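Mannose/sialic acid-binding lectin (Polygonatum cyrtonema, PDB 3A0E) probably binds carbohydrate, as a two-subunit bulb-type lectin with mannose bound in the crystal. Local coordinates at residues Ser3-Asn8 / His84-Leu89; Pro7-Thr12 / Arg54-Asn59. All coordinates share one frame; numbering follows the deposited sequence.

Contact 1: residues Ser3-Asn8 / His84-Leu89; sequences SLSSPN and HYVLVL. With MAN (alpha-D-mannopyranose), chain B; MAN (alpha-D-mannopyranose), chain C; SO4 (sulfate ion), chain D.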
loop_
_atom_site.group_PDB
_atom_site.type_symbol
_atom_site.label_atom_id
_atom_site.label_comp_id
_atom_site.label_asym_id
_atom_site.label_seq_id
_atom_site.Cartn_x
_atom_site.Cartn_y
_atom_site.Cartn_z
ATOM N N SER A 3 2.684 -4.281 -0.593
ATOM C CA SER A 3 1.809 -3.678 -1.592
ATOM C C SER A 3 2.231 -4.033 -3.013
ATOM O O SER A 3 3.393 -4.348 -3.272
ATOM C CB SER A 3 1.811 -2.152 -1.448
ATOM O OG SER A 3 3.077 -1.608 -1.803
ATOM N N LEU A 4 1.265 -3.977 -3.926
ATOM C CA LEU A 4 1.499 -4.245 -5.340
ATOM C C LEU A 4 0.759 -3.143 -6.088
ATOM O O LEU A 4 -0.462 -3.042 -5.998
ATOM C CB LEU A 4 0.933 -5.609 -5.751
ATOM C CG LEU A 4 1.021 -5.932 -7.254
ATOM C CD1 LEU A 4 2.482 -6.155 -7.662
ATOM C CD2 LEU A 4 0.199 -7.180 -7.555
ATOM N N SER A 5 1.498 -2.313 -6.816
ATOM C CA SER A 5 0.886 -1.219 -7.558
ATOM C C SER A 5 0.671 -1.576 -9.025
ATOM O O SER A 5 1.534 -2.185 -9.659
ATOM C CB SER A 5 1.762 0.033 -7.455
ATOM O OG SER A 5 1.896 0.444 -6.105
ATOM N N SER A 6 -0.487 -1.199 -9.560
ATOM C CA SER A 6 -0.792 -1.475 -10.962
ATOM C C SER A 6 0.238 -0.742 -11.813
ATOM O O SER A 6 0.745 0.311 -11.417
ATOM C CB SER A 6 -2.204 -0.987 -11.313
ATOM O OG SER A 6 -2.296 0.427 -11.238
ATOM N N PRO A 7 0.558 -1.278 -13.001
ATOM C CA PRO A 7 0.027 -2.508 -13.596
ATOM C C PRO A 7 0.937 -3.712 -13.341
ATOM O O PRO A 7 0.945 -4.672 -14.116
ATOM C CB PRO A 7 -0.032 -2.151 -15.071
ATOM C CG PRO A 7 1.270 -1.402 -15.244
ATOM C CD PRO A 7 1.358 -0.525 -13.987
ATOM N N ASN A 8 1.687 -3.661 -12.246
ATOM C CA ASN A 8 2.634 -4.717 -11.909
ATOM C C ASN A 8 2.044 -6.044 -11.460
ATOM O O ASN A 8 0.863 -6.143 -11.133
ATOM C CB ASN A 8 3.616 -4.202 -10.858
ATOM C CG ASN A 8 4.401 -3.006 -11.353
ATOM O OD1 ASN A 8 5.076 -3.084 -12.378
ATOM N ND2 ASN A 8 4.309 -1.889 -10.636
ATOM N N HIS A 84 -4.510 4.508 -11.830
ATOM C CA HIS A 84 -3.563 3.617 -11.164
ATOM C C HIS A 84 -4.176 3.169 -9.848
ATOM O O HIS A 84 -4.902 3.923 -9.199
ATOM C CB HIS A 84 -2.207 4.286 -10.923
ATOM C CG HIS A 84 -1.355 4.367 -12.151
ATOM N ND1 HIS A 84 -1.346 5.469 -12.976
ATOM C CD2 HIS A 84 -0.539 3.455 -12.730
ATOM C CE1 HIS A 84 -0.562 5.233 -14.014
ATOM N NE2 HIS A 84 -0.060 4.016 -13.889
ATOM N N TYR A 85 -3.898 1.927 -9.476
ATOM C CA TYR A 85 -4.442 1.361 -8.250
ATOM C C TYR A 85 -3.368 0.603 -7.489
ATOM O O TYR A 85 -2.269 0.379 -8.001
ATOM C CB TYR A 85 -5.603 0.417 -8.581
ATOM C CG TYR A 85 -6.768 1.100 -9.272
ATOM C CD1 TYR A 85 -6.679 1.500 -10.606
ATOM C CD2 TYR A 85 -7.944 1.376 -8.579
ATOM C CE1 TYR A 85 -7.734 2.166 -11.235
ATOM C CE2 TYR A 85 -9.008 2.044 -9.196
ATOM C CZ TYR A 85 -8.893 2.434 -10.523
ATOM O OH TYR A 85 -9.933 3.093 -11.133
ATOM N N VAL A 86 -3.690 0.212 -6.262
ATOM C CA VAL A 86 -2.749 -0.534 -5.445
ATOM C C VAL A 86 -3.472 -1.615 -4.652
ATOM O O VAL A 86 -4.628 -1.445 -4.257
ATOM C CB VAL A 86 -1.990 0.391 -4.456
ATOM C CG1 VAL A 86 -2.945 0.934 -3.395
ATOM C CG2 VAL A 86 -0.841 -0.379 -3.802
ATOM N N LEU A 87 -2.784 -2.736 -4.456
ATOM C CA LEU A 87 -3.293 -3.865 -3.681
ATOM C C LEU A 87 -2.443 -3.864 -2.422
ATOM O O LEU A 87 -1.216 -3.861 -2.509
ATOM C CB LEU A 87 -3.071 -5.181 -4.429
ATOM C CG LEU A 87 -3.419 -6.428 -3.609
ATOM C CD1 LEU A 87 -4.923 -6.459 -3.353
ATOM C CD2 LEU A 87 -2.977 -7.681 -4.353
ATOM N N VAL A 88 -3.080 -3.893 -1.257
ATOM C CA VAL A 88 -2.332 -3.843 -0.011
ATOM C C VAL A 88 -2.703 -4.870 1.052
ATOM O O VAL A 88 -3.879 -5.059 1.375
ATOM C CB VAL A 88 -2.468 -2.443 0.639
ATOM C CG1 VAL A 88 -1.652 -2.372 1.917
ATOM C CG2 VAL A 88 -2.031 -1.362 -0.345
ATOM N N LEU A 89 -1.687 -5.544 1.580
ATOM C CA LEU A 89 -1.882 -6.487 2.677
ATOM C C LEU A 89 -1.662 -5.579 3.886
ATOM O O LEU A 89 -0.543 -5.132 4.140
ATOM C CB LEU A 89 -0.824 -7.593 2.652
ATOM C CG LEU A 89 -0.691 -8.376 3.963
ATOM C CD1 LEU A 89 -2.044 -8.963 4.364
ATOM C CD2 LEU A 89 0.361 -9.470 3.798
HETATM C C1 MAN B . 2.259 9.872 -14.753
HETATM C C2 MAN B . 1.942 8.863 -13.620
HETATM C C3 MAN B . 2.938 7.682 -13.721
HETATM C C4 MAN B . 2.777 7.033 -15.108
HETATM C C5 MAN B . 3.070 8.100 -16.188
HETATM C C6 MAN B . 2.898 7.462 -17.573
HETATM O O1 MAN B . 3.590 10.384 -14.604
HETATM O O2 MAN B . 0.606 8.372 -13.770
HETATM O O3 MAN B . 2.656 6.698 -12.707
HETATM O O4 MAN B . 3.698 5.945 -15.224
HETATM O O5 MAN B . 2.131 9.214 -16.057
HETATM O O6 MAN B . 3.169 8.438 -18.584
HETATM C C1 MAN C . 3.438 6.959 -11.524
HETATM C C2 MAN C . 3.614 5.627 -10.746
HETATM C C3 MAN C . 2.203 5.117 -10.356
HETATM C C4 MAN C . 1.510 6.187 -9.496
HETATM C C5 MAN C . 1.418 7.498 -10.309
HETATM C C6 MAN C . 0.751 8.576 -9.442
HETATM O O2 MAN C . 4.394 5.867 -9.565
HETATM O O3 MAN C . 2.311 3.892 -9.616
HETATM O O4 MAN C . 0.194 5.737 -9.147
HETATM O O5 MAN C . 2.757 7.948 -10.684
HETATM O O6 MAN C . 0.661 9.799 -10.173
HETATM S S SO4 D . 1.666 3.290 -16.878
HETATM O O1 SO4 D . 1.065 4.589 -16.531
HETATM O O2 SO4 D . 1.141 2.858 -18.186
HETATM O O3 SO4 D . 3.131 3.431 -16.949
HETATM O O4 SO4 D . 1.321 2.288 -15.853
HETATM O O HOH W 1 0.102 2.095 -9.533
#
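S6 and Y85 hold each other through a pair of nearly straight hydrogen bonds. Y85 N donates to S6 OG at 2.8 Å (174° at the hydrogen), and S6 N donates to Y85 O from a position tilted 28° off the carbonyl plane. With chi1 at 66°, OG of S6 lies between its own N and carbonyl carbon, which turns it onto the opposing backbone; a short hydroxyl suits the place because it stands in for a main-chain acceptor just beyond the strand, with N59 as a further partner. L4 and L87 form the hydrogen-bonded pair proper: L4 N reaches L87 O at 2.9 Å in the carbonyl plane, and L87 N returns to L4 O at 2.8 Å. Within this chain, strand 3-5 is an outermost strand of a three-strand antiparallel sheet of the bulb-type lectin domain, with 86-89 between it and 95-104. The leucines, CB to CB 4.2 Å, turn to the inner face against L55. S3, S5, V86 and V88 occupy the other face, toward the second subunit, where S3 OG bonds N2 and S5 OG bonds Q90 of that subunit; CG2 of V86 touches S5 OG at 3.7 Å. Beyond S6, C3 of the chain C mannose and O3 of the chain B mannose lie over one face of the H84 ring, toward its rim, while its NE2 donates at 3.0 Å to O4 of a sulfate that probably comes from the crystallisation liquor. A water bonded to S6 O also bonds O3 of the chain C mannose.

Contact 2: residues Pro7-Thr12 / Arg54-Asn59; sequences PNSLFT and RLTLHN. With SO4 (sulfate ion), chain D.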
loop_
_atom_site.group_PDB
_atom_site.type_symbol
_atom_site.label_atom_id
_atom_site.label_comp_id
_atom_site.label_asym_id
_atom_site.label_seq_id
_atom_site.Cartn_x
_atom_site.Cartn_y
_atom_site.Cartn_z
ATOM N N PRO A 7 0.558 -1.278 -13.001
ATOM C CA PRO A 7 0.027 -2.508 -13.596
ATOM C C PRO A 7 0.937 -3.712 -13.341
ATOM O O PRO A 7 0.945 -4.672 -14.116
ATOM C CB PRO A 7 -0.032 -2.151 -15.071
ATOM C CG PRO A 7 1.270 -1.402 -15.244
ATOM C CD PRO A 7 1.358 -0.525 -13.987
ATOM N N ASN A 8 1.687 -3.661 -12.246
ATOM C CA ASN A 8 2.634 -4.717 -11.909
ATOM C C ASN A 8 2.044 -6.044 -11.460
ATOM O O ASN A 8 0.863 -6.143 -11.133
ATOM C CB ASN A 8 3.616 -4.202 -10.858
ATOM C CG ASN A 8 4.401 -3.006 -11.353
ATOM O OD1 ASN A 8 5.076 -3.084 -12.378
ATOM N ND2 ASN A 8 4.309 -1.889 -10.636
ATOM N N SER A 9 2.897 -7.064 -11.443
ATOM C CA SER A 9 2.489 -8.406 -11.058
ATOM C C SER A 9 3.307 -8.976 -9.910
ATOM O O SER A 9 4.436 -8.555 -9.660
ATOM C CB SER A 9 2.625 -9.364 -12.250
ATOM O OG SER A 9 1.764 -9.013 -13.316
ATOM N N LEU A 10 2.709 -9.935 -9.215
ATOM C CA LEU A 10 3.364 -10.653 -8.133
ATOM C C LEU A 10 3.588 -11.991 -8.826
ATOM O O LEU A 10 2.627 -12.682 -9.164
ATOM C CB LEU A 10 2.413 -10.819 -6.941
ATOM C CG LEU A 10 2.980 -11.499 -5.690
ATOM C CD1 LEU A 10 4.172 -10.708 -5.159
ATOM C CD2 LEU A 10 1.888 -11.588 -4.632
ATOM N N PHE A 11 4.843 -12.350 -9.071
ATOM C CA PHE A 11 5.115 -13.596 -9.773
ATOM C C PHE A 11 5.155 -14.835 -8.889
ATOM O O PHE A 11 5.149 -14.742 -7.665
ATOM C CB PHE A 11 6.407 -13.468 -10.587
ATOM C CG PHE A 11 6.333 -12.423 -11.670
ATOM C CD1 PHE A 11 6.640 -11.094 -11.396
ATOM C CD2 PHE A 11 5.917 -12.763 -12.954
ATOM C CE1 PHE A 11 6.532 -10.115 -12.387
ATOM C CE2 PHE A 11 5.804 -11.794 -13.952
ATOM C CZ PHE A 11 6.112 -10.468 -13.670
ATOM N N THR A 12 5.186 -15.995 -9.536
ATOM C CA THR A 12 5.199 -17.282 -8.852
ATOM C C THR A 12 6.181 -17.354 -7.692
ATOM O O THR A 12 7.361 -17.047 -7.843
ATOM C CB THR A 12 5.541 -18.421 -9.832
ATOM O OG1 THR A 12 4.745 -18.293 -11.017
ATOM C CG2 THR A 12 5.264 -19.769 -9.189
ATOM N N ARG A 54 0.771 -15.969 -12.188
ATOM C CA ARG A 54 1.118 -14.648 -11.678
ATOM C C ARG A 54 -0.147 -13.871 -11.333
ATOM O O ARG A 54 -1.211 -14.103 -11.912
ATOM C CB ARG A 54 1.943 -13.859 -12.703
ATOM C CG ARG A 54 1.187 -13.441 -13.966
ATOM C CD ARG A 54 2.084 -12.595 -14.871
ATOM N NE ARG A 54 1.388 -12.116 -16.065
ATOM C CZ ARG A 54 0.984 -12.896 -17.061
ATOM N NH1 ARG A 54 1.200 -14.202 -17.018
ATOM N NH2 ARG A 54 0.359 -12.367 -18.103
ATOM N N LEU A 55 -0.021 -12.958 -10.378
ATOM C CA LEU A 55 -1.132 -12.117 -9.939
ATOM C C LEU A 55 -0.881 -10.717 -10.487
ATOM O O LEU A 55 0.185 -10.149 -10.266
ATOM C CB LEU A 55 -1.182 -12.062 -8.413
ATOM C CG LEU A 55 -2.221 -11.104 -7.820
ATOM C CD1 LEU A 55 -3.581 -11.797 -7.730
ATOM C CD2 LEU A 55 -1.763 -10.661 -6.446
ATOM N N THR A 56 -1.860 -10.157 -11.189
ATOM C CA THR A 56 -1.696 -8.832 -11.775
ATOM C C THR A 56 -2.809 -7.859 -11.415
ATOM O O THR A 56 -3.989 -8.187 -11.529
ATOM C CB THR A 56 -1.639 -8.919 -13.323
ATOM O OG1 THR A 56 -0.595 -9.818 -13.714
ATOM C CG2 THR A 56 -1.376 -7.545 -13.934
ATOM N N LEU A 57 -2.425 -6.667 -10.965
ATOM C CA LEU A 57 -3.390 -5.618 -10.657
ATOM C C LEU A 57 -3.312 -4.676 -11.854
ATOM O O LEU A 57 -2.240 -4.148 -12.165
ATOM C CB LEU A 57 -3.007 -4.859 -9.382
ATOM C CG LEU A 57 -3.953 -3.699 -9.047
ATOM C CD1 LEU A 57 -5.377 -4.239 -8.874
ATOM C CD2 LEU A 57 -3.487 -2.986 -7.779
ATOM N N HIS A 58 -4.441 -4.474 -12.526
ATOM C CA HIS A 58 -4.495 -3.624 -13.711
ATOM C C HIS A 58 -4.735 -2.147 -13.402
ATOM O O HIS A 58 -5.240 -1.799 -12.333
ATOM C CB HIS A 58 -5.584 -4.150 -14.648
ATOM C CG HIS A 58 -5.299 -5.519 -15.184
ATOM N ND1 HIS A 58 -4.646 -5.728 -16.380
ATOM C CD2 HIS A 58 -5.529 -6.746 -14.660
ATOM C CE1 HIS A 58 -4.486 -7.027 -16.571
ATOM N NE2 HIS A 58 -5.013 -7.667 -15.541
ATOM N N ASN A 59 -4.372 -1.284 -14.349
ATOM C CA ASN A 59 -4.541 0.152 -14.173
ATOM C C ASN A 59 -5.994 0.612 -14.140
ATOM O O ASN A 59 -6.265 1.810 -14.063
ATOM C CB ASN A 59 -3.773 0.925 -15.253
ATOM C CG ASN A 59 -2.271 0.897 -15.027
ATOM O OD1 ASN A 59 -1.808 0.792 -13.889
ATOM N ND2 ASN A 59 -1.503 1.008 -16.108
HETATM S S SO4 D . 1.666 3.290 -16.878
HETATM O O1 SO4 D . 1.065 4.589 -16.531
HETATM O O2 SO4 D . 1.141 2.858 -18.186
HETATM O O3 SO4 D . 3.131 3.431 -16.949
HETATM O O4 SO4 D . 1.321 2.288 -15.853
#
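L10 and L55 join the two backbones by a reciprocal pair of hydrogen bonds: L10 N to L55 O at 2.7 Å, in the carbonyl plane, and L55 N to L10 O at 2.9 Å, almost straight at 177°. L57 N to N8 O is a weaker bond at 3.3 Å. On one face, OG of S9 and OG1 of T56 are hydrogen-bonded at a notably short 2.5 Å, with either as donor; each oxygen sits anti to its own carbonyl carbon, and two small hydroxyl side chains fit this close non-hydrogen-bonded pair. Next to them the aliphatic part of R54 runs beside F11, its CD 3.9 Å from CE2, with ring and guanidinium planes 21° apart; NH2 of R54 goes on to N70. The opposite face is apolar, L10 and L55 meeting at CB and continuing onto M26. Past the strand, P7 packs its ring against the N59 amide, CB to ND2 3.6 Å. That amide is positioned by S6, whose OG bonds OD1, leaving ND2 to donate to sulfate O4 at 3.1 Å. The cis peptide before P7 falls where the chain passes from strand 3-5 to strand 9-10, an outermost strand, within this chain, of one of the antiparallel four-strand sheets that build the bulb-type lectin fold.

Contacts 1 and 2 have centres about 8 Å apart and share P7 and N8, the turn between strands 3-5 and 9-10. Along the chain these two strands come first, then 54-57, then 86-89. One short N-terminal run supplies an outermost strand, counted within this chain, to each of two sheets: the three-strand sheet with 86-89 and 95-104, and the four-strand sheet with 54-57, 63-66 and 72-75. L55 and L57 packing on L87 join the sheets, as does H84, whose CD2 packs on OD1 of N59. The same sulfate lies at both contacts. Contact 1 also faces the second subunit, whereas no residue of another chain in the assembly touches contact 2.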